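Methyl-CpG-binding domain protein 1 (Homo sapiens, PDB 6D1T) binds methylated CpG sites in DNA through its methyl-CpG-binding domain and represses transcription, in part by recruiting partners such as ATF7IP. Local coordinates at residues 46-51 and 64-69; 11-16 and 35-40. One frame throughout, in Å; residues are numbered along the deposited sequence.

Both contacts belong to the methyl-CpG-binding domain, and their centres lie about 10 Å apart. Contact 1 joins the start of helix 48-55 to the loop 64-69 and meets the DNA directly through Arg-46, Ser-47 and Lys-48. Contact 2 lies at the end of strand 33-38, where loop 11-16 packs against it; its nearest atom is about 4 Å from the bound nucleic acid, and Tyr-36 packs on a modified base. Segments 64-69 and 35-40 connect the two: Tyr-37 OH lies 2.7 Å from Phe-66 O, a probable hydrogen bond, and Thr-35 OG1 is equally close to Lys-67 O. The rings of Tyr-37 and Phe-66 also meet edge-to-face.

Contact 1: 46-51 and 64-69. With nucleotides of chain C.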
loop_
_atom_site.group_PDB
_atom_site.type_symbol
_atom_site.label_atom_id
_atom_site.label_comp_id
_atom_site.label_asym_id
_atom_site.label_seq_id
_atom_site.Cartn_x
_atom_site.Cartn_y
_atom_site.Cartn_z
ATOM N N ARG A 46 3.698 4.905 1.477
ATOM C CA ARG A 46 2.322 5.456 1.519
ATOM C C ARG A 46 1.931 6.119 0.193
ATOM O O ARG A 46 0.925 6.854 0.168
ATOM C CB ARG A 46 2.148 6.412 2.699
ATOM C CG ARG A 46 3.125 7.579 2.759
ATOM C CD ARG A 46 2.854 8.474 3.979
ATOM N NE ARG A 46 3.363 9.863 3.866
ATOM C CZ ARG A 46 2.625 10.984 4.022
ATOM N NH1 ARG A 46 1.333 10.885 4.277
ATOM N NH2 ARG A 46 3.179 12.187 3.886
ATOM N N SER A 47 2.632 5.825 -0.903
ATOM C CA SER A 47 2.200 6.386 -2.205
ATOM C C SER A 47 2.787 5.577 -3.361
ATOM O O SER A 47 3.852 5.064 -3.265
ATOM C CB SER A 47 2.544 7.861 -2.322
ATOM O OG SER A 47 3.813 8.070 -2.902
ATOM N N LYS A 48 2.036 5.492 -4.440
ATOM C CA LYS A 48 2.395 4.691 -5.634
ATOM C C LYS A 48 3.722 5.201 -6.188
ATOM O O LYS A 48 4.438 4.454 -6.810
ATOM C CB LYS A 48 1.276 4.748 -6.688
ATOM C CG LYS A 48 1.244 3.608 -7.701
ATOM C CD LYS A 48 -0.125 3.405 -8.356
ATOM C CE LYS A 48 -0.177 3.752 -9.832
ATOM N NZ LYS A 48 0.070 2.556 -10.678
ATOM N N VAL A 49 4.026 6.485 -5.935
ATOM C CA VAL A 49 5.311 7.107 -6.304
ATOM C C VAL A 49 6.422 6.524 -5.434
ATOM O O VAL A 49 7.420 6.110 -5.969
ATOM C CB VAL A 49 5.258 8.644 -6.169
ATOM C CG1 VAL A 49 6.647 9.275 -6.165
ATOM C CG2 VAL A 49 4.395 9.269 -7.253
ATOM N N GLU A 50 6.268 6.536 -4.102
ATOM C CA GLU A 50 7.282 5.895 -3.207
ATOM C C GLU A 50 7.464 4.412 -3.633
ATOM O O GLU A 50 8.571 3.884 -3.627
ATOM C CB GLU A 50 6.879 5.964 -1.725
ATOM C CG GLU A 50 6.762 7.368 -1.129
ATOM C CD GLU A 50 6.378 7.386 0.363
ATOM O OE1 GLU A 50 6.411 8.489 1.008
ATOM O OE2 GLU A 50 6.073 6.296 0.902
ATOM N N LEU A 51 6.381 3.752 -4.040
ATOM C CA LEU A 51 6.416 2.315 -4.300
ATOM C C LEU A 51 7.078 2.005 -5.656
ATOM O O LEU A 51 7.831 1.023 -5.747
ATOM C CB LEU A 51 4.992 1.751 -4.243
ATOM C CG LEU A 51 4.878 0.275 -4.599
ATOM C CD1 LEU A 51 5.585 -0.581 -3.570
ATOM C CD2 LEU A 51 3.427 -0.125 -4.713
ATOM N N PHE A 64 -1.466 -1.549 -11.444
ATOM C CA PHE A 64 -1.636 -1.823 -9.972
ATOM C C PHE A 64 -2.412 -0.685 -9.309
ATOM O O PHE A 64 -1.997 0.477 -9.376
ATOM C CB PHE A 64 -0.299 -1.981 -9.239
ATOM C CG PHE A 64 -0.408 -2.267 -7.752
ATOM C CD1 PHE A 64 -0.977 -3.450 -7.279
ATOM C CD2 PHE A 64 0.092 -1.381 -6.812
ATOM C CE1 PHE A 64 -1.067 -3.716 -5.914
ATOM C CE2 PHE A 64 -0.003 -1.651 -5.447
ATOM C CZ PHE A 64 -0.574 -2.821 -5.002
ATOM N N ASP A 65 -3.518 -1.039 -8.657
ATOM C CA ASP A 65 -4.362 -0.073 -7.919
ATOM C C ASP A 65 -3.798 0.039 -6.510
ATOM O O ASP A 65 -4.002 -0.861 -5.706
ATOM C CB ASP A 65 -5.844 -0.504 -7.881
ATOM C CG ASP A 65 -6.793 0.465 -7.167
ATOM O OD1 ASP A 65 -6.433 1.638 -7.037
ATOM O OD2 ASP A 65 -7.905 0.024 -6.748
ATOM N N PHE A 66 -3.090 1.128 -6.235
ATOM C CA PHE A 66 -2.393 1.301 -4.949
ATOM C C PHE A 66 -3.417 1.353 -3.814
ATOM O O PHE A 66 -3.241 0.727 -2.768
ATOM C CB PHE A 66 -1.558 2.586 -4.952
ATOM C CG PHE A 66 -0.784 2.848 -3.678
ATOM C CD1 PHE A 66 -1.395 3.431 -2.578
ATOM C CD2 PHE A 66 0.565 2.536 -3.592
ATOM C CE1 PHE A 66 -0.676 3.677 -1.417
ATOM C CE2 PHE A 66 1.285 2.785 -2.432
ATOM C CZ PHE A 66 0.670 3.357 -1.346
ATOM N N LYS A 67 -4.476 2.121 -4.020
ATOM C CA LYS A 67 -5.487 2.235 -2.993
ATOM C C LYS A 67 -5.976 0.832 -2.618
ATOM O O LYS A 67 -5.912 0.478 -1.466
ATOM C CB LYS A 67 -6.647 3.159 -3.412
ATOM C CG LYS A 67 -7.383 3.810 -2.234
ATOM C CD LYS A 67 -8.754 4.432 -2.572
ATOM C CE LYS A 67 -9.623 4.647 -1.347
ATOM N NZ LYS A 67 -8.861 5.300 -0.238
ATOM N N GLN A 68 -6.405 0.029 -3.591
ATOM C CA GLN A 68 -7.146 -1.265 -3.284
ATOM C C GLN A 68 -6.170 -2.451 -3.146
ATOM O O GLN A 68 -6.530 -3.473 -2.537
ATOM C CB GLN A 68 -8.222 -1.565 -4.348
ATOM N N GLY A 69 -4.949 -2.342 -3.689
ATOM C CA GLY A 69 -3.967 -3.478 -3.628
ATOM C C GLY A 69 -4.207 -4.581 -4.668
ATOM O O GLY A 69 -3.953 -5.770 -4.376
ATOM N N1 5CM C 6 1.474 13.760 0.766
ATOM C C2 5CM C 6 0.428 14.474 1.388
ATOM N N3 5CM C 6 -0.577 13.848 1.952
ATOM C C4 5CM C 6 -0.634 12.536 1.934
ATOM C C5 5CM C 6 0.392 11.767 1.285
ATOM C C5A 5CM C 6 0.385 10.266 1.223
ATOM C C6 5CM C 6 1.421 12.438 0.723
ATOM O O2 5CM C 6 0.419 15.706 1.454
ATOM N N4 5CM C 6 -1.693 11.975 2.511
ATOM C "C1'" 5CM C 6 2.600 14.512 0.189
ATOM C "C2'" 5CM C 6 3.965 13.905 0.467
ATOM C "C3'" 5CM C 6 4.796 14.883 -0.317
ATOM C "C4'" 5CM C 6 3.906 15.115 -1.550
ATOM O "O4'" 5CM C 6 2.597 14.627 -1.192
ATOM O "O3'" 5CM C 6 4.791 16.033 0.555
ATOM C "C5'" 5CM C 6 4.347 14.445 -2.866
ATOM O "O5'" 5CM C 6 4.697 13.110 -2.545
ATOM P P 5CM C 6 4.880 11.952 -3.612
ATOM O OP1 5CM C 6 6.058 12.243 -4.493
ATOM O OP2 5CM C 6 4.739 10.686 -2.759
ATOM P P DA C 5 0.035 8.264 -6.118
ATOM O OP1 DA C 5 0.825 7.855 -7.300
ATOM O OP2 DA C 5 -0.224 7.319 -4.937
ATOM O "O5'" DA C 5 0.644 9.579 -5.421
ATOM C "C5'" DA C 5 0.954 10.777 -6.183
ATOM C "C4'" DA C 5 1.414 11.866 -5.250
ATOM O "O4'" DA C 5 0.286 12.353 -4.514
ATOM C "C3'" DA C 5 2.442 11.415 -4.200
ATOM O "O3'" DA C 5 3.650 12.086 -4.511
ATOM C "C2'" DA C 5 1.846 11.828 -2.861
ATOM C "C1'" DA C 5 0.706 12.772 -3.246
ATOM N N9 DA C 5 -0.451 12.713 -2.350
ATOM C C8 DA C 5 -1.098 11.594 -1.890
ATOM N N7 DA C 5 -2.074 11.853 -1.057
ATOM C C5 DA C 5 -2.074 13.238 -0.967
ATOM C C6 DA C 5 -2.871 14.140 -0.240
ATOM N N6 DA C 5 -3.874 13.767 0.552
ATOM N N1 DA C 5 -2.624 15.462 -0.394
ATOM C C2 DA C 5 -1.610 15.837 -1.175
ATOM N N3 DA C 5 -0.789 15.084 -1.907
ATOM C C4 DA C 5 -1.077 13.779 -1.755
ATOM P P DG C 7 6.007 17.076 0.619
ATOM O OP1 DG C 7 6.304 17.542 -0.756
ATOM O OP2 DG C 7 7.075 16.495 1.485
ATOM O "O5'" DG C 7 5.399 18.272 1.488
ATOM C "C5'" DG C 7 4.293 19.057 1.008
ATOM C "C4'" DG C 7 3.566 19.708 2.162
ATOM O "O4'" DG C 7 2.547 18.831 2.695
ATOM C "C3'" DG C 7 4.443 20.078 3.342
ATOM O "O3'" DG C 7 4.003 21.372 3.773
ATOM C "C2'" DG C 7 4.212 18.935 4.333
ATOM C "C1'" DG C 7 2.772 18.538 4.071
ATOM N N9 DG C 7 2.433 17.124 4.273
ATOM C C8 DG C 7 2.957 16.057 3.584
ATOM N N7 DG C 7 2.384 14.923 3.882
ATOM C C5 DG C 7 1.425 15.259 4.828
ATOM C C6 DG C 7 0.502 14.439 5.534
ATOM O O6 DG C 7 0.366 13.200 5.483
ATOM N N1 DG C 7 -0.306 15.193 6.378
ATOM C C2 DG C 7 -0.227 16.562 6.535
ATOM N N2 DG C 7 -1.089 17.113 7.396
ATOM N N3 DG C 7 0.626 17.331 5.884
ATOM C C4 DG C 7 1.427 16.617 5.066
#
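In the DNA-binding site of the methyl-CpG-binding domain, the Phe-66 ring packs against the backbone of Arg-46 to Lys-48. Lys-48 N sits over one ring face, displaced toward the rim, 3.4 Å from Phe-66 CD2. Its N-H is hydrogen-bonded to DA5 OP2 of chain C at 2.9 Å (161° at the hydrogen), off to the side of the ring. The aliphatic part of Lys-48 runs past Phe-66 in the opposite direction, then bends at its last two torsions. This lets NZ donate a hydrogen bond to Phe-64 O at 3.2 Å, in the carbonyl plane. Deeper in, Leu-51 CD2 meets Phe-64 CE2 at 3.8 Å, the two side chains crossing at about a right angle.

Ser-47 is the N-cap: its OG accepts from Glu-50 N and donates to 5CM6 OP2 of chain C, 2.8 Å away. The phosphates thus meet the first turn of the helix, whose N-terminal end would probably favour them. From Arg-46 an extended chain carries the guanidinium to the base edge of DG7 of chain C. NH1 binds O6 at 2.8 Å and NH2 binds N7 at the same distance. The 5-methyl group of 5CM6 lies over one guanidinium face, C5A being 3.3 Å from NH1. This is the 5-methylcytosine–Arg–G triad by which MBD proteins recognise methylated CpG.

Contact 2: 11-16 and 35-40; sequences PALGPG and TYYQSP
Leu-13 and Tyr-37 make the one apolar side-chain meeting between loop 11-16 and the end of strand 33-38. The touching atom on the loop side is the methyl CD1, which lies 3.8 Å from Tyr-37 CD1 and only slightly farther from CE1. It therefore bears on one flank of the ring, at an oblique angle. Leu-13 holds CG anti to its carbonyl carbon (chi1 -78°), and with chi2 at -174° CD1 continues the line of the side chain outward to the tyrosine. Tyr-37 has a similar first torsion, -67°, but the two side chains meet at about a right angle, the leucine arriving across the long axis of the tyrosine.

At the other end the contact is made by backbone and proline carbons. Pro-40 comes down on the turn: its CG is 3.9 Å from Pro-15 O, and its CB is 4.1 Å from Gly-16 CA. With no CB to collide with Pro-40 CB, Gly-16 CA comes within 4.2 Å of Pro-40 CA; its positive phi also favours glycine. The carbonyl oxygen of Gly-16 lies 3.7 Å from Pro-40 CA. No hydrogen bond crosses between the two segments, so the loop is held to the strand end here by close packing.

Tyr-37 OH is hydrogen-bonded to Phe-66 O and Ser-39 OG accepts from Asp-43 N, while Gln-38 packs on Trp-7. Tyr-37 also touches Phe-64, which Leu-13 meets as well, and Pro-40 and Ser-39 rest on Trp-17. The loop follows strand 8-9 and leads into strand 18-23, which pairs antiparallel with strand 33-38, and helix 48-55 contributes Tyr-54 as a further partner of Ser-39 OG.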
loop_
_atom_site.group_PDB
_atom_site.type_symbol
_atom_site.label_atom_id
_atom_site.label_comp_id
_atom_site.label_asym_id
_atom_site.label_seq_id
_atom_site.Cartn_x
_atom_site.Cartn_y
_atom_site.Cartn_z
ATOM N N PRO A 11 -0.113 -10.208 -1.967
ATOM C CA PRO A 11 0.536 -11.086 -2.990
ATOM C C PRO A 11 0.658 -10.453 -4.391
ATOM O O PRO A 11 1.574 -10.750 -5.105
ATOM C CB PRO A 11 -0.337 -12.340 -3.075
ATOM C CG PRO A 11 -1.681 -11.940 -2.473
ATOM C CD PRO A 11 -1.412 -10.772 -1.546
ATOM N N ALA A 12 -0.237 -9.566 -4.774
ATOM C CA ALA A 12 -0.040 -8.776 -6.007
ATOM C C ALA A 12 1.365 -8.164 -6.044
ATOM O O ALA A 12 1.923 -8.002 -7.128
ATOM C CB ALA A 12 -1.078 -7.688 -6.099
ATOM N N LEU A 13 1.916 -7.803 -4.887
ATOM C CA LEU A 13 3.254 -7.176 -4.816
ATOM C C LEU A 13 4.329 -8.218 -4.558
ATOM O O LEU A 13 5.454 -8.004 -4.910
ATOM C CB LEU A 13 3.295 -6.126 -3.701
ATOM C CG LEU A 13 2.647 -4.786 -4.033
ATOM C CD1 LEU A 13 2.885 -3.810 -2.924
ATOM C CD2 LEU A 13 3.158 -4.218 -5.351
ATOM N N GLY A 14 3.989 -9.291 -3.867
ATOM C CA GLY A 14 4.868 -10.431 -3.778
ATOM C C GLY A 14 5.220 -10.780 -2.344
ATOM O O GLY A 14 4.982 -10.030 -1.433
ATOM N N PRO A 15 5.791 -11.956 -2.164
ATOM C CA PRO A 15 6.042 -12.489 -0.827
ATOM C C PRO A 15 6.604 -11.427 0.124
ATOM O O PRO A 15 7.494 -10.638 -0.284
ATOM C CB PRO A 15 7.072 -13.601 -1.081
ATOM C CG PRO A 15 6.763 -14.075 -2.489
ATOM C CD PRO A 15 6.304 -12.834 -3.226
ATOM N N GLY A 16 6.099 -11.400 1.353
ATOM C CA GLY A 16 6.634 -10.519 2.432
ATOM C C GLY A 16 5.958 -9.138 2.499
ATOM O O GLY A 16 5.946 -8.490 3.546
ATOM N N THR A 35 -4.290 3.967 2.435
ATOM C CA THR A 35 -3.724 2.673 2.260
ATOM C C THR A 35 -2.216 2.774 2.523
ATOM O O THR A 35 -1.587 3.688 2.003
ATOM C CB THR A 35 -4.021 2.168 0.847
ATOM O OG1 THR A 35 -5.408 1.866 0.747
ATOM C CG2 THR A 35 -3.250 0.926 0.485
ATOM N N TYR A 36 -1.669 1.846 3.318
ATOM C CA TYR A 36 -0.230 1.783 3.666
ATOM C C TYR A 36 0.381 0.438 3.209
ATOM O O TYR A 36 -0.301 -0.607 3.164
ATOM C CB TYR A 36 -0.061 1.984 5.173
ATOM C CG TYR A 36 -0.597 3.311 5.647
ATOM C CD1 TYR A 36 0.150 4.469 5.529
ATOM C CD2 TYR A 36 -1.859 3.423 6.204
ATOM C CE1 TYR A 36 -0.346 5.702 5.942
ATOM C CE2 TYR A 36 -2.364 4.643 6.625
ATOM C CZ TYR A 36 -1.613 5.796 6.490
ATOM O OH TYR A 36 -2.114 7.011 6.903
ATOM N N TYR A 37 1.665 0.450 2.834
ATOM C CA TYR A 37 2.350 -0.795 2.556
ATOM C C TYR A 37 3.602 -0.902 3.427
ATOM O O TYR A 37 4.145 0.096 3.892
ATOM C CB TYR A 37 2.667 -0.926 1.069
ATOM C CG TYR A 37 1.441 -1.081 0.215
ATOM C CD1 TYR A 37 0.914 -2.323 -0.050
ATOM C CD2 TYR A 37 0.781 0.026 -0.296
ATOM C CE1 TYR A 37 -0.217 -2.464 -0.828
ATOM C CE2 TYR A 37 -0.357 -0.103 -1.077
ATOM C CZ TYR A 37 -0.868 -1.355 -1.315
ATOM O OH TYR A 37 -1.989 -1.504 -2.051
ATOM N N GLN A 38 4.016 -2.163 3.634
ATOM C CA GLN A 38 5.218 -2.503 4.299
ATOM C C GLN A 38 5.934 -3.596 3.482
ATOM O O GLN A 38 5.369 -4.672 3.134
ATOM C CB GLN A 38 4.949 -2.941 5.731
ATOM C CG GLN A 38 6.180 -3.523 6.414
ATOM C CD GLN A 38 5.909 -3.865 7.865
ATOM O OE1 GLN A 38 5.733 -2.988 8.707
ATOM N NE2 GLN A 38 5.858 -5.154 8.165
ATOM N N SER A 39 7.196 -3.290 3.209
ATOM C CA SER A 39 8.020 -4.065 2.397
ATOM C C SER A 39 8.503 -5.313 3.159
ATOM O O SER A 39 8.476 -5.373 4.406
ATOM C CB SER A 39 9.185 -3.246 1.922
ATOM O OG SER A 39 10.243 -3.327 2.868
ATOM N N PRO A 40 9.007 -6.291 2.418
ATOM C CA PRO A 40 9.518 -7.499 3.064
ATOM C C PRO A 40 10.603 -7.168 4.103
ATOM O O PRO A 40 10.680 -7.829 5.137
ATOM C CB PRO A 40 10.069 -8.399 1.934
ATOM C CG PRO A 40 9.779 -7.666 0.627
ATOM C CD PRO A 40 8.970 -6.420 0.962
#